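Local coordinates for protein AT27789p (Drosophila melanogaster, PDB 5UZN) that probably binds RNA, including mRNA, this chain being the third quasi-RNA recognition motif (qRRM3) of the Drosophila hnRNP F/H homolog Glorund, at residues D26-F31 with A37-N42; E9-H14 with E61-A66. All blocks are in the same frame, centred on the assembly; numbering follows the deposited sequence.

Both contacts press a helix onto the same face of the four-stranded antiparallel sheet, contact 1 at the outermost strand 38-43 and contact 2 at the inner strand 11-16. Contact 1, between 26-31 and 37-42, is partly buried: its two valines lie inside, while Phe28 and Asn38 form its outer margin. Contact 2, between 9-14 and 61-66, is largely buried, with only Tyr11 partly exposed among its touching residues, and lets a polar group, Ser63, into the helix-sheet interface. The side-chain packing of the first is apolar and uses a ring face; the second relies on small helix residues that bring the backbones close. The two meet through Phe31, whose CD1 lies 3.6 Å from CB of Ala66.

Contact 1. Residues D26-F31 with A37-N42; sequences DVFKFF and ANVRIN
Val27 on helix 24-31 meets Val39 on strand 38-43 in the buried middle of this contact, branch against branch. CG1 of Val27 lies 3.6 Å from CG2 of Val39, and CG1 of Val39 comes within 3.7 Å of CB of Val27, so both methyls of the strand valine press on the helix valine. Farther along the strand, CG2 of Val27 touches the end of Ile41, 3.9 Å from its CD1. Ile41 brings that methyl to the helix by a bend in both torsions, CG1 anti to the carbonyl carbon (chi1 -55°) and CD1 turned back at chi2 -63°.

The aromatic part is a CH-pi contact. CG2 of Val39 sits over one face of the Phe28 ring, 4.0 Å from its centroid and 17° off the ring normal, displaced toward the rim on the CE2 and CZ side. The same methyl therefore fills the angle between Val27 and the ring. Pro36 also touches Phe28, and Met15 of strand 11-16 touches Val27, continuing the apolar layer inward.

Polar groups keep to the far side of the strand, where Arg40 points away from the helix. Ala37 and Asn38 both face Tyr56 in a classic beta bulge. Methyl groups and one ring face make up the side-chain packing here, so this contact relies on shape and exclusion of water, not on directed bonds.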
loop_
_atom_site.group_PDB
_atom_site.type_symbol
_atom_site.label_atom_id
_atom_site.label_comp_id
_atom_site.label_asym_id
_atom_site.label_seq_id
_atom_site.Cartn_x
_atom_site.Cartn_y
_atom_site.Cartn_z
ATOM N N ASP A 26 5.289 -6.904 -3.358
ATOM C CA ASP A 26 4.216 -7.469 -2.537
ATOM C C ASP A 26 3.028 -6.517 -2.413
ATOM O O ASP A 26 1.875 -6.965 -2.337
ATOM C CB ASP A 26 4.736 -7.813 -1.147
ATOM C CG ASP A 26 5.144 -9.258 -1.017
ATOM O OD1 ASP A 26 5.333 -9.909 -2.058
ATOM O OD2 ASP A 26 5.269 -9.740 0.132
ATOM N N VAL A 27 3.277 -5.208 -2.349
ATOM C CA VAL A 27 2.149 -4.276 -2.330
ATOM C C VAL A 27 1.399 -4.343 -3.649
ATOM O O VAL A 27 0.167 -4.446 -3.672
ATOM C CB VAL A 27 2.626 -2.847 -1.998
ATOM C CG1 VAL A 27 1.457 -1.860 -2.006
ATOM C CG2 VAL A 27 3.213 -2.835 -0.605
ATOM N N PHE A 28 2.104 -4.341 -4.761
ATOM C CA PHE A 28 1.453 -4.463 -6.039
ATOM C C PHE A 28 0.620 -5.749 -6.072
ATOM O O PHE A 28 -0.488 -5.730 -6.479
ATOM C CB PHE A 28 2.460 -4.374 -7.191
ATOM C CG PHE A 28 2.907 -2.962 -7.530
ATOM C CD1 PHE A 28 2.075 -2.086 -8.123
ATOM C CD2 PHE A 28 4.179 -2.544 -7.262
ATOM C CE1 PHE A 28 2.491 -0.812 -8.452
ATOM C CE2 PHE A 28 4.602 -1.277 -7.581
ATOM C CZ PHE A 28 3.744 -0.408 -8.174
ATOM N N LYS A 29 1.138 -6.864 -5.578
ATOM C CA LYS A 29 0.371 -8.114 -5.592
ATOM C C LYS A 29 -0.866 -8.023 -4.716
ATOM O O LYS A 29 -1.897 -8.636 -5.021
ATOM C CB LYS A 29 1.238 -9.283 -5.120
ATOM C CG LYS A 29 2.323 -9.693 -6.102
ATOM C CD LYS A 29 3.164 -10.840 -5.543
ATOM C CE LYS A 29 4.294 -11.230 -6.497
ATOM N NZ LYS A 29 5.185 -12.285 -5.918
ATOM N N PHE A 30 -0.775 -7.252 -3.634
ATOM C CA PHE A 30 -1.869 -7.108 -2.682
ATOM C C PHE A 30 -3.080 -6.435 -3.321
ATOM O O PHE A 30 -4.220 -6.830 -3.063
ATOM C CB PHE A 30 -1.365 -6.325 -1.464
ATOM C CG PHE A 30 -2.377 -6.201 -0.352
ATOM C CD1 PHE A 30 -2.529 -7.218 0.576
ATOM C CD2 PHE A 30 -3.195 -5.092 -0.260
ATOM C CE1 PHE A 30 -3.454 -7.115 1.583
ATOM C CE2 PHE A 30 -4.116 -4.982 0.766
ATOM C CZ PHE A 30 -4.243 -6.006 1.685
ATOM N N PHE A 31 -2.858 -5.439 -4.177
ATOM C CA PHE A 31 -3.955 -4.689 -4.776
ATOM C C PHE A 31 -4.337 -5.163 -6.172
ATOM O O PHE A 31 -5.217 -4.555 -6.792
ATOM C CB PHE A 31 -3.608 -3.198 -4.841
ATOM C CG PHE A 31 -3.523 -2.537 -3.501
ATOM C CD1 PHE A 31 -4.653 -2.423 -2.697
ATOM C CD2 PHE A 31 -2.325 -2.022 -3.053
ATOM C CE1 PHE A 31 -4.578 -1.810 -1.472
ATOM C CE2 PHE A 31 -2.240 -1.398 -1.830
ATOM C CZ PHE A 31 -3.366 -1.302 -1.034
ATOM N N ALA A 37 0.002 3.665 -9.048
ATOM C CA ALA A 37 1.036 4.296 -9.852
ATOM C C ALA A 37 2.405 4.043 -9.246
ATOM O O ALA A 37 3.360 3.728 -9.962
ATOM C CB ALA A 37 0.773 5.796 -9.959
ATOM N N ASN A 38 2.504 4.133 -7.923
ATOM C CA ASN A 38 3.760 3.956 -7.213
ATOM C C ASN A 38 3.455 3.464 -5.807
ATOM O O ASN A 38 2.335 3.606 -5.309
ATOM C CB ASN A 38 4.562 5.255 -7.144
ATOM C CG ASN A 38 5.221 5.605 -8.459
ATOM O OD1 ASN A 38 5.913 4.778 -9.063
ATOM N ND2 ASN A 38 5.009 6.835 -8.915
ATOM N N VAL A 39 4.481 2.892 -5.180
ATOM C CA VAL A 39 4.438 2.338 -3.831
ATOM C C VAL A 39 5.696 2.789 -3.119
ATOM O O VAL A 39 6.783 2.761 -3.700
ATOM C CB VAL A 39 4.395 0.794 -3.815
ATOM C CG1 VAL A 39 4.607 0.294 -2.372
ATOM C CG2 VAL A 39 3.088 0.289 -4.396
ATOM N N ARG A 40 5.529 3.178 -1.917
ATOM C CA ARG A 40 6.704 3.564 -1.037
ATOM C C ARG A 40 6.684 2.803 0.400
ATOM O O ARG A 40 5.816 2.902 1.309
ATOM C CB ARG A 40 6.679 5.054 -0.699
ATOM C CG ARG A 40 6.678 5.988 -1.888
ATOM C CD ARG A 40 7.185 7.367 -1.469
ATOM N NE ARG A 40 6.507 7.875 -0.278
ATOM C CZ ARG A 40 6.850 8.992 0.351
ATOM N NH1 ARG A 40 6.178 9.376 1.431
ATOM N NH2 ARG A 40 7.872 9.725 -0.094
ATOM N N ILE A 41 7.674 1.927 0.434
ATOM C CA ILE A 41 7.871 1.239 1.701
ATOM C C ILE A 41 8.569 2.203 2.642
ATOM O O ILE A 41 9.479 2.916 2.215
ATOM C CB ILE A 41 8.714 -0.029 1.480
ATOM C CG1 ILE A 41 8.077 -0.932 0.395
ATOM C CG2 ILE A 41 8.986 -0.702 2.820
ATOM C CD1 ILE A 41 6.625 -1.505 0.742
ATOM N N ASN A 42 8.124 2.268 3.906
ATOM C CA ASN A 42 8.724 3.151 4.901
ATOM C C ASN A 42 9.799 2.429 5.708
ATOM O O ASN A 42 9.627 1.276 6.119
ATOM C CB ASN A 42 7.661 3.707 5.856
ATOM C CG ASN A 42 6.726 4.677 5.182
ATOM O OD1 ASN A 42 7.155 5.509 4.388
ATOM N ND2 ASN A 42 5.431 4.560 5.468
#

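Contact 2. Residues E9-H14 with E61-A66; sequences EYYTIH and EDSQVA
Ser63 and Ala66, one turn apart on helix 60-68, face Tyr11 and Ile13 of strand 11-16. CB of Ser63 lies 3.7 Å from CB of Tyr11, and the Tyr11 ring then leads away from the helix segment. Ile13 approaches with its tip: CD1 is 3.6 Å from CB of Ala66 and 3.4 Å from the backbone O of Ser63, a close van der Waals touch. The extended chain of Ile13, chi2 -176°, carries CD1 out to the helix backbone. With such small helix side chains, CA of Tyr11 and CA of Ser63 come within 6.1 Å.

The buried hydroxyl of Ser63 is satisfied within its own helix. OG takes an N-H from NE2 of Gln64 at 3.0 Å, nearly straight at 170° and with OG close to the Gln64 amide plane, and it is also hydrogen-bonded to the carbonyl O of Tyr60. A chi1 of 72° sets OG between the backbone N and the carbonyl carbon, where it can reach back to that carbonyl. With an alanine in place of Ser63 the hydroxyl is gone, and the Tyr60 carbonyl and the Gln64 amide would probably each lose this partner, the amide being left freer to turn.

Farther out, Tyr83 of strand 80-86 touches Tyr11, Ser63 and Gln64, while Phe57 of strand 52-57 touches Ile13 and Ala66. Backbone hydrogen bonds between Tyr11 and Phe57 and between Ile13 and Ala55 fix the strand in the sheet. The axis of segment 61-66 passes 8.2 Å from that of strand segment 11-14, the two running in nearly the same direction, as the second helix packs against the first strand in the beta-alpha-beta-beta-alpha-beta fold of an RNA recognition motif.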
loop_
_atom_site.group_PDB
_atom_site.type_symbol
_atom_site.label_atom_id
_atom_site.label_comp_id
_atom_site.label_asym_id
_atom_site.label_seq_id
_atom_site.Cartn_x
_atom_site.Cartn_y
_atom_site.Cartn_z
ATOM N N GLU A 9 -1.140 14.814 -8.788
ATOM C CA GLU A 9 -1.709 14.489 -7.490
ATOM C C GLU A 9 -2.188 13.040 -7.480
ATOM O O GLU A 9 -2.794 12.572 -8.442
ATOM C CB GLU A 9 -2.875 15.432 -7.176
ATOM C CG GLU A 9 -3.800 15.627 -8.378
ATOM C CD GLU A 9 -4.926 16.625 -8.140
ATOM O OE1 GLU A 9 -4.710 17.578 -7.371
ATOM O OE2 GLU A 9 -6.007 16.437 -8.732
ATOM N N TYR A 10 -1.926 12.342 -6.390
ATOM C CA TYR A 10 -2.289 10.940 -6.268
ATOM C C TYR A 10 -3.243 10.748 -5.095
ATOM O O TYR A 10 -3.356 11.602 -4.215
ATOM C CB TYR A 10 -1.045 10.060 -6.085
ATOM C CG TYR A 10 -0.069 10.146 -7.243
ATOM C CD1 TYR A 10 -0.293 9.453 -8.429
ATOM C CD2 TYR A 10 1.064 10.926 -7.150
ATOM C CE1 TYR A 10 0.604 9.529 -9.483
ATOM C CE2 TYR A 10 1.964 11.006 -8.194
ATOM C CZ TYR A 10 1.727 10.311 -9.357
ATOM O OH TYR A 10 2.625 10.400 -10.394
ATOM N N TYR A 11 -3.968 9.636 -5.118
ATOM C CA TYR A 11 -4.887 9.284 -4.040
ATOM C C TYR A 11 -4.275 8.155 -3.219
ATOM O O TYR A 11 -3.970 7.080 -3.753
ATOM C CB TYR A 11 -6.245 8.880 -4.602
ATOM C CG TYR A 11 -6.854 9.976 -5.445
ATOM C CD1 TYR A 11 -6.508 10.129 -6.789
ATOM C CD2 TYR A 11 -7.767 10.865 -4.895
ATOM C CE1 TYR A 11 -7.056 11.137 -7.558
ATOM C CE2 TYR A 11 -8.328 11.887 -5.663
ATOM C CZ TYR A 11 -7.966 12.013 -6.994
ATOM O OH TYR A 11 -8.510 13.019 -7.764
ATOM N N THR A 12 -4.120 8.390 -1.924
ATOM C CA THR A 12 -3.175 7.645 -1.102
ATOM C C THR A 12 -3.868 6.688 -0.141
ATOM O O THR A 12 -4.818 7.070 0.559
ATOM C CB THR A 12 -2.311 8.621 -0.323
ATOM O OG1 THR A 12 -1.696 9.490 -1.263
ATOM C CG2 THR A 12 -1.247 7.880 0.469
ATOM N N ILE A 13 -3.360 5.460 -0.085
ATOM C CA ILE A 13 -3.751 4.466 0.908
ATOM C C ILE A 13 -2.525 4.172 1.758
ATOM O O ILE A 13 -1.514 3.676 1.242
ATOM C CB ILE A 13 -4.269 3.185 0.252
ATOM C CG1 ILE A 13 -5.544 3.450 -0.550
ATOM C CG2 ILE A 13 -4.529 2.118 1.306
ATOM C CD1 ILE A 13 -6.104 2.158 -1.129
ATOM N N HIS A 14 -2.602 4.513 3.044
ATOM C CA HIS A 14 -1.541 4.229 3.994
ATOM C C HIS A 14 -1.779 2.841 4.557
ATOM O O HIS A 14 -2.922 2.447 4.787
ATOM C CB HIS A 14 -1.508 5.283 5.113
ATOM C CG HIS A 14 -0.422 5.048 6.115
ATOM N ND1 HIS A 14 0.915 5.061 5.775
ATOM C CD2 HIS A 14 -0.474 4.747 7.438
ATOM C CE1 HIS A 14 1.643 4.789 6.849
ATOM N NE2 HIS A 14 0.826 4.592 7.868
ATOM N N GLU A 61 -11.310 6.807 -8.003
ATOM C CA GLU A 61 -11.996 5.534 -8.195
ATOM C C GLU A 61 -11.075 4.355 -7.911
ATOM O O GLU A 61 -11.466 3.399 -7.231
ATOM C CB GLU A 61 -12.535 5.462 -9.618
ATOM C CG GLU A 61 -13.267 4.203 -9.917
ATOM C CD GLU A 61 -13.668 4.122 -11.371
ATOM O OE1 GLU A 61 -13.274 5.012 -12.165
ATOM O OE2 GLU A 61 -14.380 3.163 -11.706
ATOM N N ASP A 62 -9.843 4.407 -8.413
ATOM C CA ASP A 62 -8.888 3.337 -8.122
ATOM C C ASP A 62 -8.672 3.167 -6.620
ATOM O O ASP A 62 -8.702 2.046 -6.103
ATOM C CB ASP A 62 -7.556 3.631 -8.803
ATOM C CG ASP A 62 -7.477 3.063 -10.212
ATOM O OD1 ASP A 62 -8.531 2.666 -10.751
ATOM O OD2 ASP A 62 -6.354 3.003 -10.767
ATOM N N SER A 63 -8.428 4.275 -5.905
ATOM C CA SER A 63 -8.119 4.173 -4.484
ATOM C C SER A 63 -9.275 3.561 -3.715
ATOM O O SER A 63 -9.055 2.800 -2.770
ATOM C CB SER A 63 -7.772 5.549 -3.908
ATOM O OG SER A 63 -8.916 6.386 -3.807
ATOM N N GLN A 64 -10.507 3.838 -4.135
ATOM C CA GLN A 64 -11.655 3.357 -3.386
ATOM C C GLN A 64 -11.908 1.875 -3.623
ATOM O O GLN A 64 -12.228 1.141 -2.678
ATOM C CB GLN A 64 -12.877 4.202 -3.739
ATOM C CG GLN A 64 -12.657 5.654 -3.339
ATOM C CD GLN A 64 -12.248 5.778 -1.885
ATOM O OE1 GLN A 64 -13.053 5.555 -0.999
ATOM N NE2 GLN A 64 -10.986 6.121 -1.638
ATOM N N VAL A 65 -11.760 1.414 -4.868
ATOM C CA VAL A 65 -11.791 -0.023 -5.132
ATOM C C VAL A 65 -10.704 -0.722 -4.317
ATOM O O VAL A 65 -10.964 -1.721 -3.634
ATOM C CB VAL A 65 -11.646 -0.304 -6.643
ATOM C CG1 VAL A 65 -11.316 -1.768 -6.888
ATOM C CG2 VAL A 65 -12.921 0.079 -7.379
ATOM N N ALA A 66 -9.485 -0.166 -4.316
ATOM C CA ALA A 66 -8.389 -0.798 -3.578
ATOM C C ALA A 66 -8.660 -0.888 -2.078
ATOM O O ALA A 66 -8.234 -1.852 -1.429
ATOM C CB ALA A 66 -7.082 -0.050 -3.827
#